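Condensin complex subunit 3 (Schizosaccharomyces pombe, PDB 5OQR) serves as a regulatory subunit of condensin, the complex required to convert interphase chromatin into condensed, mitotic-like chromosomes. Local coordinates at residues Asn705-Ala711 / Leu737-Leu743; Ile714-Leu718 / Met730-Leu734; Tyr748-Lys752 / Leu780-Glu784. All coordinates share one frame; numbering follows the deposited sequence.

Contact 1: residues Asn705-Ala711 / Leu737-Leu743; sequences NVHLHLA and LKIPTDL
H707 makes the polar bond across this contact, between the first turns of helix 706-717 and the segment 737-743 that leads out of helix 725-736, both within HEAT repeat 9. K738 N donates to H707 ND1 over 3.1 Å, with an N-H...acceptor angle of 156°, although it comes from well outside the imidazole plane. K738 O lies 3.4 Å from the same ND1, a weak alternative that would need ND1 protonated. On the far side of the ring, NE2 is held by L680 O and T683 OG1.

N705 caps its own helix. Its CG lies anti to the backbone N (chi1 -172°), which swings OD1 back over the first turn to take L708 N at 3.0 Å on a lone pair, in the carbonyl plane, and H707 N more weakly. The amide's ND2 reaches across to rest against P740 CD and CG.

Among the apolar contacts, L737 lays CD2 over one face of the H707 ring and reaches A711 CB with CD1 at 3.7 Å. I739 CD1 packs on the backbone at L708 N, while its CG2 meets L708 CD1 at 3.8 Å, the two side chains crossing at about a right angle. L743 CD1 lies 3.9 Å from L708 CD2.

Because NE2 faces a carbonyl, the proton probably sits there, which would leave ND1 to accept from K738 N and fix the ring at both nitrogens.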
ATOM      1  N   ASN A 705     -15.431  20.652 -21.527  1.00 42.10           N
ATOM      2  CA  ASN A 705     -14.289  19.812 -21.207  1.00 33.11           C
ATOM      3  C   ASN A 705     -13.401  20.512 -20.187  1.00 32.04           C
ATOM      4  O   ASN A 705     -13.053  21.684 -20.351  1.00 33.03           O
ATOM      5  CB  ASN A 705     -13.504  19.497 -22.477  1.00 35.36           C
ATOM      6  CG  ASN A 705     -12.421  18.474 -22.252  1.00 34.97           C
ATOM      7  OD1 ASN A 705     -11.261  18.821 -22.041  1.00 36.84           O
ATOM      8  ND2 ASN A 705     -12.791  17.200 -22.302  1.00 32.28           N
ATOM      9  N   VAL A 706     -13.039  19.786 -19.126  1.00 33.72           N
ATOM     10  CA  VAL A 706     -12.237  20.377 -18.060  1.00 33.15           C
ATOM     11  C   VAL A 706     -10.861  20.768 -18.581  1.00 29.28           C
ATOM     12  O   VAL A 706     -10.302  21.797 -18.190  1.00 29.59           O
ATOM     13  CB  VAL A 706     -12.134  19.407 -16.867  1.00 31.40           C
ATOM     14  CG1 VAL A 706     -11.287  20.006 -15.748  1.00 28.95           C
ATOM     15  CG2 VAL A 706     -13.515  19.054 -16.345  1.00 33.53           C
ATOM     16  N   HIS A 707     -10.289  19.948 -19.464  1.00 32.11           N
ATOM     17  CA  HIS A 707      -8.948  20.230 -19.960  1.00 30.58           C
ATOM     18  C   HIS A 707      -8.946  21.423 -20.908  1.00 31.96           C
ATOM     19  O   HIS A 707      -8.017  22.237 -20.884  1.00 31.31           O
ATOM     20  CB  HIS A 707      -8.373  18.991 -20.643  1.00 32.45           C
ATOM     21  CG  HIS A 707      -7.630  18.080 -19.715  1.00 38.80           C
ATOM     22  ND1 HIS A 707      -7.046  16.908 -20.139  1.00 40.93           N
ATOM     23  CD2 HIS A 707      -7.374  18.169 -18.389  1.00 34.88           C
ATOM     24  CE1 HIS A 707      -6.457  16.315 -19.116  1.00 40.83           C
ATOM     25  NE2 HIS A 707      -6.643  17.060 -18.043  1.00 34.18           N
ATOM     26  N   LEU A 708      -9.971  21.548 -21.748  1.00 29.55           N
ATOM     27  CA  LEU A 708     -10.077  22.750 -22.564  1.00 30.03           C
ATOM     28  C   LEU A 708     -10.385  23.965 -21.702  1.00 29.77           C
ATOM     29  O   LEU A 708      -9.945  25.076 -22.016  1.00 33.44           O
ATOM     30  CB  LEU A 708     -11.144  22.569 -23.641  1.00 30.27           C
ATOM     31  CG  LEU A 708     -11.059  23.548 -24.813  1.00 27.76           C
ATOM     32  CD1 LEU A 708      -9.769  23.356 -25.600  1.00 34.05           C
ATOM     33  CD2 LEU A 708     -12.259  23.387 -25.725  1.00 37.88           C
ATOM     34  N   HIS A 709     -11.135  23.775 -20.615  1.00 29.80           N
ATOM     35  CA  HIS A 709     -11.310  24.844 -19.642  1.00 28.71           C
ATOM     36  C   HIS A 709      -9.991  25.179 -18.962  1.00 28.09           C
ATOM     37  O   HIS A 709      -9.712  26.347 -18.672  1.00 28.55           O
ATOM     38  CB  HIS A 709     -12.361  24.443 -18.607  1.00 29.33           C
ATOM     39  CG  HIS A 709     -12.426  25.359 -17.427  1.00 28.97           C
ATOM     40  ND1 HIS A 709     -12.133  24.945 -16.146  1.00 33.36           N
ATOM     41  CD2 HIS A 709     -12.738  26.673 -17.334  1.00 24.79           C
ATOM     42  CE1 HIS A 709     -12.266  25.962 -15.314  1.00 30.80           C
ATOM     43  NE2 HIS A 709     -12.632  27.023 -16.010  1.00 33.97           N
ATOM     44  N   LEU A 710      -9.159  24.167 -18.708  1.00 29.38           N
ATOM     45  CA  LEU A 710      -7.866  24.410 -18.082  1.00 29.94           C
ATOM     46  C   LEU A 710      -6.939  25.180 -19.016  1.00 30.31           C
ATOM     47  O   LEU A 710      -6.141  26.007 -18.565  1.00 30.38           O
ATOM     48  CB  LEU A 710      -7.233  23.083 -17.666  1.00 27.01           C
ATOM     49  CG  LEU A 710      -5.885  23.175 -16.951  1.00 33.66           C
ATOM     50  CD1 LEU A 710      -6.009  23.957 -15.656  1.00 36.64           C
ATOM     51  CD2 LEU A 710      -5.333  21.790 -16.689  1.00 29.41           C
ATOM     52  N   ALA A 711      -7.023  24.912 -20.319  1.00 37.00           N
ATOM     53  CA  ALA A 711      -6.265  25.696 -21.286  1.00 25.25           C
ATOM     54  C   ALA A 711      -6.597  27.176 -21.161  1.00 27.75           C
ATOM     55  O   ALA A 711      -5.702  28.026 -21.107  1.00 31.80           O
ATOM     56  CB  ALA A 711      -6.551  25.194 -22.699  1.00 24.28           C
ATOM     57  N   LEU A 737      -2.258  18.411 -22.359  1.00 36.55           N
ATOM     58  CA  LEU A 737      -3.706  18.360 -22.227  1.00 30.15           C
ATOM     59  C   LEU A 737      -4.292  17.303 -23.154  1.00 32.34           C
ATOM     60  O   LEU A 737      -3.757  17.013 -24.226  1.00 37.83           O
ATOM     61  CB  LEU A 737      -4.319  19.724 -22.540  1.00 27.79           C
ATOM     62  CG  LEU A 737      -3.906  20.883 -21.635  1.00 32.79           C
ATOM     63  CD1 LEU A 737      -4.445  22.195 -22.179  1.00 33.85           C
ATOM     64  CD2 LEU A 737      -4.391  20.661 -20.217  1.00 35.85           C
ATOM     65  N   LYS A 738      -5.402  16.722 -22.721  1.00 33.73           N
ATOM     66  CA  LYS A 738      -6.148  15.736 -23.493  1.00 34.40           C
ATOM     67  C   LYS A 738      -7.441  16.405 -23.945  1.00 32.55           C
ATOM     68  O   LYS A 738      -8.441  16.411 -23.225  1.00 37.50           O
ATOM     69  CB  LYS A 738      -6.427  14.486 -22.675  1.00 47.91           C
ATOM     70  CG  LYS A 738      -5.299  13.463 -22.690  1.00 57.04           C
ATOM     71  CD  LYS A 738      -5.785  12.101 -22.221  1.00 84.61           C
ATOM     72  CE  LYS A 738      -6.652  11.411 -23.272  1.00 94.43           C
ATOM     73  NZ  LYS A 738      -7.583  10.420 -22.665  1.00 78.26           N
ATOM     74  N   ILE A 739      -7.412  16.968 -25.143  1.00 35.81           N
ATOM     75  CA  ILE A 739      -8.552  17.683 -25.708  1.00 30.67           C
ATOM     76  C   ILE A 739      -9.282  16.724 -26.641  1.00 28.62           C
ATOM     77  O   ILE A 739      -8.670  16.237 -27.601  1.00 36.00           O
ATOM     78  CB  ILE A 739      -8.104  18.947 -26.457  1.00 33.25           C
ATOM     79  CG1 ILE A 739      -7.120  19.753 -25.602  1.00 26.78           C
ATOM     80  CG2 ILE A 739      -9.307  19.795 -26.832  1.00 36.77           C
ATOM     81  CD1 ILE A 739      -7.671  20.208 -24.265  1.00 30.40           C
ATOM     82  N   PRO A 740     -10.550  16.408 -26.397  1.00 28.35           N
ATOM     83  CA  PRO A 740     -11.288  15.579 -27.354  1.00 43.02           C
ATOM     84  C   PRO A 740     -11.555  16.333 -28.648  1.00 44.87           C
ATOM     85  O   PRO A 740     -11.471  17.561 -28.720  1.00 43.63           O
ATOM     86  CB  PRO A 740     -12.590  15.246 -26.618  1.00 45.85           C
ATOM     87  CG  PRO A 740     -12.716  16.282 -25.569  1.00 38.12           C
ATOM     88  CD  PRO A 740     -11.331  16.657 -25.175  1.00 33.62           C
ATOM     89  N   THR A 741     -11.884  15.567 -29.685  1.00 47.05           N
ATOM     90  CA  THR A 741     -12.082  16.108 -31.022  1.00 46.04           C
ATOM     91  C   THR A 741     -13.550  16.212 -31.413  1.00 53.19           C
ATOM     92  O   THR A 741     -13.847  16.604 -32.545  1.00 52.70           O
ATOM     93  CB  THR A 741     -11.346  15.244 -32.049  1.00 40.63           C
ATOM     94  OG1 THR A 741     -11.946  13.945 -32.101  1.00 43.17           O
ATOM     95  CG2 THR A 741      -9.877  15.105 -31.681  1.00 34.85           C
ATOM     96  N   ASP A 742     -14.471  15.875 -30.511  1.00 57.40           N
ATOM     97  CA  ASP A 742     -15.897  15.879 -30.808  1.00 49.25           C
ATOM     98  C   ASP A 742     -16.645  16.991 -30.086  1.00 46.26           C
ATOM     99  O   ASP A 742     -17.879  16.970 -30.051  1.00 52.44           O
ATOM    100  CB  ASP A 742     -16.510  14.526 -30.450  1.00 63.35           C
ATOM    101  CG  ASP A 742     -16.457  14.236 -28.961  1.00 72.78           C
ATOM    102  OD1 ASP A 742     -15.560  14.775 -28.281  1.00 71.71           O
ATOM    103  OD2 ASP A 742     -17.311  13.467 -28.471  1.00 82.48           O
ATOM    104  N   LEU A 743     -15.936  17.962 -29.515  1.00 45.14           N
ATOM    105  CA  LEU A 743     -16.596  19.044 -28.811  1.00 44.61           C
ATOM    106  C   LEU A 743     -17.245  20.006 -29.804  1.00 46.99           C
ATOM    107  O   LEU A 743     -16.905  20.017 -30.990  1.00 46.68           O
ATOM    108  CB  LEU A 743     -15.599  19.802 -27.939  1.00 42.23           C
ATOM    109  CG  LEU A 743     -14.921  19.009 -26.823  1.00 43.95           C
ATOM    110  CD1 LEU A 743     -13.751  19.793 -26.254  1.00 41.24           C
ATOM    111  CD2 LEU A 743     -15.915  18.669 -25.726  1.00 42.94           C
TER

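Contact 2: residues Ile714-Leu718 / Met730-Leu734; sequences IFESL and MISLL
The ring of F715 is met at its outer end by both methyls of L734: CD1 comes in obliquely, 3.7 Å from F715 CE1, and L734 CD2 lies 3.9 Å from F715 CZ. Helices 745-759 and 767-785, which follow in the chain, also touch the side chain, through T751, K754 and L755 and through L773 and F776.

Beside the ring, aliphatic groups interlock. I714 sets CG2 against the backbone oxygen of M730 at 3.5 Å, and its extended branch carries CD1 to L733 CB, meeting that side chain nearly at right angles. L718 and M730 slide past each other in opposite directions, L718 CD2 lying 3.5 Å from M730 CB. The same methyl reaches I731 CG1 at 3.8 Å. The chain of M730 bends at both chi2 (-56°) and chi3 (-70°), curling CE round to S717 OG.

I714 O is satisfied within helix 706-717, accepting from S717 N, L718 N and S717 OG, the last at 3.2 Å and tilted from the carbonyl plane, so the serine hydroxyl is turned back onto its own helix. L718 O, by contrast, is hydrogen-bonded to R727 NE.

Helices 706-717 and 725-736, joined by a short connection and packed through aliphatic and aromatic side chains, form the helical hairpin of a HEAT repeat, here the ninth of this subunit.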
ATOM      1  N   ILE A 714      -4.910  28.579 -18.150  1.00 26.90           N
ATOM      2  CA  ILE A 714      -3.483  28.800 -18.362  1.00 34.72           C
ATOM      3  C   ILE A 714      -3.254  30.097 -19.131  1.00 36.75           C
ATOM      4  O   ILE A 714      -2.437  30.936 -18.736  1.00 38.14           O
ATOM      5  CB  ILE A 714      -2.861  27.589 -19.081  1.00 34.67           C
ATOM      6  CG1 ILE A 714      -2.942  26.356 -18.176  1.00 26.37           C
ATOM      7  CG2 ILE A 714      -1.413  27.873 -19.471  1.00 42.07           C
ATOM      8  CD1 ILE A 714      -2.566  25.057 -18.847  1.00 28.58           C
ATOM      9  N   PHE A 715      -3.977  30.287 -20.238  1.00 32.19           N
ATOM     10  CA  PHE A 715      -3.796  31.499 -21.032  1.00 35.57           C
ATOM     11  C   PHE A 715      -3.994  32.749 -20.188  1.00 39.12           C
ATOM     12  O   PHE A 715      -3.274  33.739 -20.352  1.00 41.25           O
ATOM     13  CB  PHE A 715      -4.761  31.503 -22.220  1.00 31.17           C
ATOM     14  CG  PHE A 715      -4.425  30.494 -23.277  1.00 29.76           C
ATOM     15  CD1 PHE A 715      -3.142  30.405 -23.786  1.00 27.00           C
ATOM     16  CD2 PHE A 715      -5.389  29.628 -23.756  1.00 28.45           C
ATOM     17  CE1 PHE A 715      -2.831  29.478 -24.751  1.00 23.97           C
ATOM     18  CE2 PHE A 715      -5.082  28.698 -24.721  1.00 27.82           C
ATOM     19  CZ  PHE A 715      -3.801  28.622 -25.219  1.00 27.49           C
ATOM     20  N   GLU A 716      -4.964  32.723 -19.275  1.00 34.48           N
ATOM     21  CA  GLU A 716      -5.252  33.887 -18.449  1.00 33.31           C
ATOM     22  C   GLU A 716      -4.252  34.079 -17.317  1.00 35.89           C
ATOM     23  O   GLU A 716      -4.197  35.170 -16.742  1.00 48.79           O
ATOM     24  CB  GLU A 716      -6.662  33.773 -17.871  1.00 41.67           C
ATOM     25  CG  GLU A 716      -7.761  34.040 -18.881  1.00 47.64           C
ATOM     26  CD  GLU A 716      -9.131  33.645 -18.372  1.00 52.15           C
ATOM     27  OE1 GLU A 716      -9.210  33.034 -17.287  1.00 59.58           O
ATOM     28  OE2 GLU A 716     -10.129  33.948 -19.056  1.00 57.92           O
ATOM     29  N   SER A 717      -3.458  33.058 -16.989  1.00 33.84           N
ATOM     30  CA  SER A 717      -2.500  33.146 -15.898  1.00 39.62           C
ATOM     31  C   SER A 717      -1.065  33.334 -16.370  1.00 46.81           C
ATOM     32  O   SER A 717      -0.210  33.703 -15.559  1.00 49.29           O
ATOM     33  CB  SER A 717      -2.576  31.886 -15.027  1.00 42.59           C
ATOM     34  OG  SER A 717      -1.834  30.828 -15.603  1.00 44.93           O
ATOM     35  N   LEU A 718      -0.779  33.091 -17.649  1.00 51.55           N
ATOM     36  CA  LEU A 718       0.582  33.275 -18.144  1.00 44.60           C
ATOM     37  C   LEU A 718       1.116  34.679 -17.898  1.00 48.57           C
ATOM     38  O   LEU A 718       2.309  34.806 -17.573  1.00 54.30           O
ATOM     39  CB  LEU A 718       0.639  32.935 -19.638  1.00 46.94           C
ATOM     40  CG  LEU A 718       0.450  31.465 -20.013  1.00 42.05           C
ATOM     41  CD1 LEU A 718       0.277  31.328 -21.515  1.00 40.28           C
ATOM     42  CD2 LEU A 718       1.613  30.622 -19.529  1.00 38.35           C
ATOM     43  N   MET A 730       4.361  26.628 -17.694  1.00 43.11           N
ATOM     44  CA  MET A 730       2.912  26.672 -17.844  1.00 37.87           C
ATOM     45  C   MET A 730       2.496  26.405 -19.282  1.00 35.86           C
ATOM     46  O   MET A 730       1.448  25.794 -19.520  1.00 32.62           O
ATOM     47  CB  MET A 730       2.376  28.024 -17.373  1.00 42.79           C
ATOM     48  CG  MET A 730       2.680  28.337 -15.916  1.00 55.65           C
ATOM     49  SD  MET A 730       2.088  27.075 -14.770  1.00 53.75           S
ATOM     50  CE  MET A 730       0.319  27.318 -14.872  1.00 46.76           C
ATOM     51  N   ILE A 731       3.299  26.850 -20.252  1.00 40.03           N
ATOM     52  CA  ILE A 731       3.005  26.564 -21.652  1.00 31.91           C
ATOM     53  C   ILE A 731       3.226  25.088 -21.945  1.00 28.36           C
ATOM     54  O   ILE A 731       2.497  24.483 -22.737  1.00 29.54           O
ATOM     55  CB  ILE A 731       3.859  27.465 -22.566  1.00 37.03           C
ATOM     56  CG1 ILE A 731       3.399  28.917 -22.449  1.00 34.85           C
ATOM     57  CG2 ILE A 731       3.776  27.014 -24.029  1.00 32.65           C
ATOM     58  CD1 ILE A 731       4.381  29.919 -23.014  1.00 41.78           C
ATOM     59  N   SER A 732       4.233  24.485 -21.307  1.00 39.66           N
ATOM     60  CA  SER A 732       4.495  23.060 -21.485  1.00 39.52           C
ATOM     61  C   SER A 732       3.251  22.219 -21.239  1.00 33.77           C
ATOM     62  O   SER A 732       3.090  21.155 -21.847  1.00 38.65           O
ATOM     63  CB  SER A 732       5.615  22.618 -20.545  1.00 41.88           C
ATOM     64  OG  SER A 732       5.272  22.874 -19.195  1.00 48.46           O
ATOM     65  N   LEU A 733       2.360  22.676 -20.358  1.00 31.16           N
ATOM     66  CA  LEU A 733       1.191  21.878 -20.006  1.00 36.60           C
ATOM     67  C   LEU A 733       0.184  21.812 -21.144  1.00 30.41           C
ATOM     68  O   LEU A 733      -0.532  20.813 -21.275  1.00 30.41           O
ATOM     69  CB  LEU A 733       0.538  22.450 -18.750  1.00 47.27           C
ATOM     70  CG  LEU A 733       1.499  22.643 -17.576  1.00 37.37           C
ATOM     71  CD1 LEU A 733       0.791  23.310 -16.417  1.00 39.26           C
ATOM     72  CD2 LEU A 733       2.103  21.313 -17.153  1.00 35.50           C
ATOM     73  N   LEU A 734       0.111  22.855 -21.976  1.00 36.38           N
ATOM     74  CA  LEU A 734      -0.819  22.844 -23.101  1.00 30.19           C
ATOM     75  C   LEU A 734      -0.582  21.647 -24.010  1.00 28.87           C
ATOM     76  O   LEU A 734      -1.526  21.133 -24.616  1.00 32.81           O
ATOM     77  CB  LEU A 734      -0.693  24.144 -23.892  1.00 29.89           C
ATOM     78  CG  LEU A 734      -1.232  25.395 -23.199  1.00 30.76           C
ATOM     79  CD1 LEU A 734      -0.633  26.638 -23.820  1.00 36.18           C
ATOM     80  CD2 LEU A 734      -2.746  25.439 -23.282  1.00 33.53           C
TER

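Contact 3: residues Tyr748-Lys752 / Leu780-Glu784; sequences YQRTK and LLQNE
Y748 packs against N783 where helices 745-759 and 767-785 form an antiparallel alpha-helical hairpin near the C-terminal end of the chain; the axes of the two segments lie 9.6 Å apart at 159°. The tight part is built round the phenol. N783 CB sits over one face of the ring, 3.6 Å from its centroid, a CH-pi contact, while the amide plane is turned 51° from the ring. L780 CD2 comes in at the ring edge, near its plane, and its sister methyl CD1 meets T751 and the backbone of K752. E784 CG packs on Y748 CB at 3.5 Å. The phenol OH, at the end of the ring, is hydrogen-bonded to P740 O and L743 N of the loop before helix 745-759. A phenylalanine here would keep the ring but would probably leave that carbonyl and amide without their shared hydroxyl partner.

The solvent side is looser. K752, with CG anti to its backbone N (chi1 -176°), stretches along the interface until CE touches L781 CD2 at 4.0 Å; its NZ pairs with E756 in its own helix, and E784 OE2 remains 6.3 Å from K752 NZ. The carboxylate of E784 reaches out instead to Q749, crossing it at about a right angle, with E784 OE1 3.5 Å from Q749 CG.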
ATOM      1  N   TYR A 748     -13.872  25.273 -29.137  1.00 50.31           N
ATOM      2  CA  TYR A 748     -12.560  25.522 -29.723  1.00 46.20           C
ATOM      3  C   TYR A 748     -12.398  26.991 -30.092  1.00 40.51           C
ATOM      4  O   TYR A 748     -11.310  27.559 -29.950  1.00 36.67           O
ATOM      5  CB  TYR A 748     -12.357  24.640 -30.954  1.00 35.91           C
ATOM      6  CG  TYR A 748     -12.525  23.166 -30.691  1.00 32.67           C
ATOM      7  CD1 TYR A 748     -11.663  22.491 -29.841  1.00 40.47           C
ATOM      8  CD2 TYR A 748     -13.540  22.446 -31.301  1.00 37.86           C
ATOM      9  CE1 TYR A 748     -11.813  21.143 -29.599  1.00 37.38           C
ATOM     10  CE2 TYR A 748     -13.697  21.097 -31.066  1.00 40.67           C
ATOM     11  CZ  TYR A 748     -12.829  20.450 -30.216  1.00 37.28           C
ATOM     12  OH  TYR A 748     -12.981  19.103 -29.979  1.00 44.69           O
ATOM     13  N   GLN A 749     -13.472  27.622 -30.570  1.00 43.31           N
ATOM     14  CA  GLN A 749     -13.407  29.043 -30.893  1.00 48.42           C
ATOM     15  C   GLN A 749     -13.130  29.873 -29.649  1.00 42.27           C
ATOM     16  O   GLN A 749     -12.368  30.845 -29.698  1.00 38.89           O
ATOM     17  CB  GLN A 749     -14.711  29.490 -31.554  1.00 63.87           C
ATOM     18  CG  GLN A 749     -14.936  28.915 -32.940  1.00 61.39           C
ATOM     19  CD  GLN A 749     -16.324  29.209 -33.474  1.00 67.83           C
ATOM     20  OE1 GLN A 749     -17.087  29.963 -32.869  1.00 62.75           O
ATOM     21  NE2 GLN A 749     -16.658  28.612 -34.610  1.00 65.57           N
ATOM     22  N   ARG A 750     -13.736  29.505 -28.518  1.00 42.19           N
ATOM     23  CA  ARG A 750     -13.560  30.285 -27.300  1.00 39.93           C
ATOM     24  C   ARG A 750     -12.131  30.187 -26.785  1.00 37.18           C
ATOM     25  O   ARG A 750     -11.568  31.179 -26.311  1.00 35.28           O
ATOM     26  CB  ARG A 750     -14.545  29.819 -26.228  1.00 40.65           C
ATOM     27  CG  ARG A 750     -14.998  30.932 -25.302  1.00 60.20           C
ATOM     28  CD  ARG A 750     -15.085  30.482 -23.855  1.00 66.69           C
ATOM     29  NE  ARG A 750     -15.275  31.618 -22.957  1.00 79.57           N
ATOM     30  CZ  ARG A 750     -15.091  31.580 -21.640  1.00 79.13           C
ATOM     31  NH1 ARG A 750     -14.704  30.457 -21.049  1.00 76.33           N
ATOM     32  NH2 ARG A 750     -15.287  32.670 -20.913  1.00 81.25           N
ATOM     33  N   THR A 751     -11.525  29.001 -26.869  1.00 38.10           N
ATOM     34  CA  THR A 751     -10.157  28.842 -26.389  1.00 36.59           C
ATOM     35  C   THR A 751      -9.171  29.561 -27.298  1.00 30.45           C
ATOM     36  O   THR A 751      -8.173  30.113 -26.823  1.00 34.74           O
ATOM     37  CB  THR A 751      -9.805  27.357 -26.272  1.00 33.36           C
ATOM     38  OG1 THR A 751     -10.625  26.753 -25.266  1.00 30.11           O
ATOM     39  CG2 THR A 751      -8.343  27.163 -25.889  1.00 31.10           C
ATOM     40  N   LYS A 752      -9.427  29.563 -28.608  1.00 37.75           N
ATOM     41  CA  LYS A 752      -8.563  30.303 -29.518  1.00 39.50           C
ATOM     42  C   LYS A 752      -8.601  31.795 -29.211  1.00 39.53           C
ATOM     43  O   LYS A 752      -7.571  32.475 -29.268  1.00 41.09           O
ATOM     44  CB  LYS A 752      -8.966  30.036 -30.967  1.00 43.01           C
ATOM     45  CG  LYS A 752      -8.052  30.698 -31.982  1.00 51.14           C
ATOM     46  CD  LYS A 752      -8.169  30.051 -33.352  1.00 69.73           C
ATOM     47  CE  LYS A 752      -7.244  30.719 -34.357  1.00 59.63           C
ATOM     48  NZ  LYS A 752      -7.577  32.158 -34.553  1.00 77.79           N
ATOM     49  N   LEU A 780      -6.690  23.391 -32.546  1.00 27.89           N
ATOM     50  CA  LEU A 780      -8.003  24.015 -32.419  1.00 30.38           C
ATOM     51  C   LEU A 780      -8.658  24.195 -33.782  1.00 38.12           C
ATOM     52  O   LEU A 780      -9.833  23.861 -33.970  1.00 40.93           O
ATOM     53  CB  LEU A 780      -7.872  25.358 -31.700  1.00 32.51           C
ATOM     54  CG  LEU A 780      -7.398  25.294 -30.248  1.00 32.17           C
ATOM     55  CD1 LEU A 780      -7.054  26.681 -29.733  1.00 27.76           C
ATOM     56  CD2 LEU A 780      -8.457  24.650 -29.371  1.00 35.21           C
ATOM     57  N   LEU A 781      -7.909  24.726 -34.752  1.00 39.97           N
ATOM     58  CA  LEU A 781      -8.453  24.909 -36.094  1.00 36.51           C
ATOM     59  C   LEU A 781      -8.924  23.585 -36.678  1.00 35.08           C
ATOM     60  O   LEU A 781     -10.017  23.494 -37.248  1.00 39.71           O
ATOM     61  CB  LEU A 781      -7.401  25.543 -37.001  1.00 31.88           C
ATOM     62  CG  LEU A 781      -7.020  26.991 -36.701  1.00 29.82           C
ATOM     63  CD1 LEU A 781      -5.769  27.374 -37.468  1.00 31.32           C
ATOM     64  CD2 LEU A 781      -8.165  27.915 -37.053  1.00 38.50           C
ATOM     65  N   GLN A 782      -8.104  22.543 -36.549  1.00 33.72           N
ATOM     66  CA  GLN A 782      -8.442  21.255 -37.145  1.00 38.37           C
ATOM     67  C   GLN A 782      -9.713  20.675 -36.537  1.00 39.74           C
ATOM     68  O   GLN A 782     -10.526  20.074 -37.247  1.00 40.93           O
ATOM     69  CB  GLN A 782      -7.272  20.291 -36.976  1.00 36.34           C
ATOM     70  CG  GLN A 782      -7.544  18.884 -37.460  1.00 35.50           C
ATOM     71  CD  GLN A 782      -6.326  18.001 -37.339  1.00 46.75           C
ATOM     72  OE1 GLN A 782      -5.194  18.480 -37.366  1.00 52.57           O
ATOM     73  NE2 GLN A 782      -6.549  16.702 -37.190  1.00 70.08           N
ATOM     74  N   ASN A 783      -9.901  20.837 -35.226  1.00 41.39           N
ATOM     75  CA  ASN A 783     -11.077  20.267 -34.579  1.00 42.75           C
ATOM     76  C   ASN A 783     -12.336  21.079 -34.855  1.00 42.03           C
ATOM     77  O   ASN A 783     -13.431  20.509 -34.907  1.00 47.21           O
ATOM     78  CB  ASN A 783     -10.839  20.140 -33.074  1.00 36.63           C
ATOM     79  CG  ASN A 783      -9.822  19.074 -32.739  1.00 35.13           C
ATOM     80  OD1 ASN A 783      -9.562  18.179 -33.541  1.00 37.09           O
ATOM     81  ND2 ASN A 783      -9.240  19.159 -31.552  1.00 37.48           N
ATOM     82  N   GLU A 784     -12.210  22.396 -35.030  1.00 40.34           N
ATOM     83  CA  GLU A 784     -13.333  23.178 -35.539  1.00 42.56           C
ATOM     84  C   GLU A 784     -13.760  22.682 -36.913  1.00 49.43           C
ATOM     85  O   GLU A 784     -14.955  22.544 -37.192  1.00 63.27           O
ATOM     86  CB  GLU A 784     -12.959  24.656 -35.633  1.00 43.33           C
ATOM     87  CG  GLU A 784     -12.690  25.351 -34.322  1.00 46.82           C
ATOM     88  CD  GLU A 784     -12.419  26.835 -34.515  1.00 55.11           C
ATOM     89  OE1 GLU A 784     -13.014  27.429 -35.439  1.00 55.98           O
ATOM     90  OE2 GLU A 784     -11.606  27.407 -33.757  1.00 56.90           O
TER

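The three contacts follow consecutive helices at the C-terminal end of the helical solenoid. Contact 2 is nested inside the loop closed by contact 1, and both draw on helix 706-717; their centres are 14 Å apart, and A711 CB touches L734 CD2 at 3.9 Å. Contact 3 follows in series as the next hairpin. It lies nearer contact 1, about 10 Å between centres, where Y748 OH probably bonds to the loop at P740 and L743 and so ties the hairpin to the repeat before it. Contact 2 lies about 16 Å from contact 3, centre to centre, and meets it through F715 CE2 and T751 CG2, 3.8 Å apart.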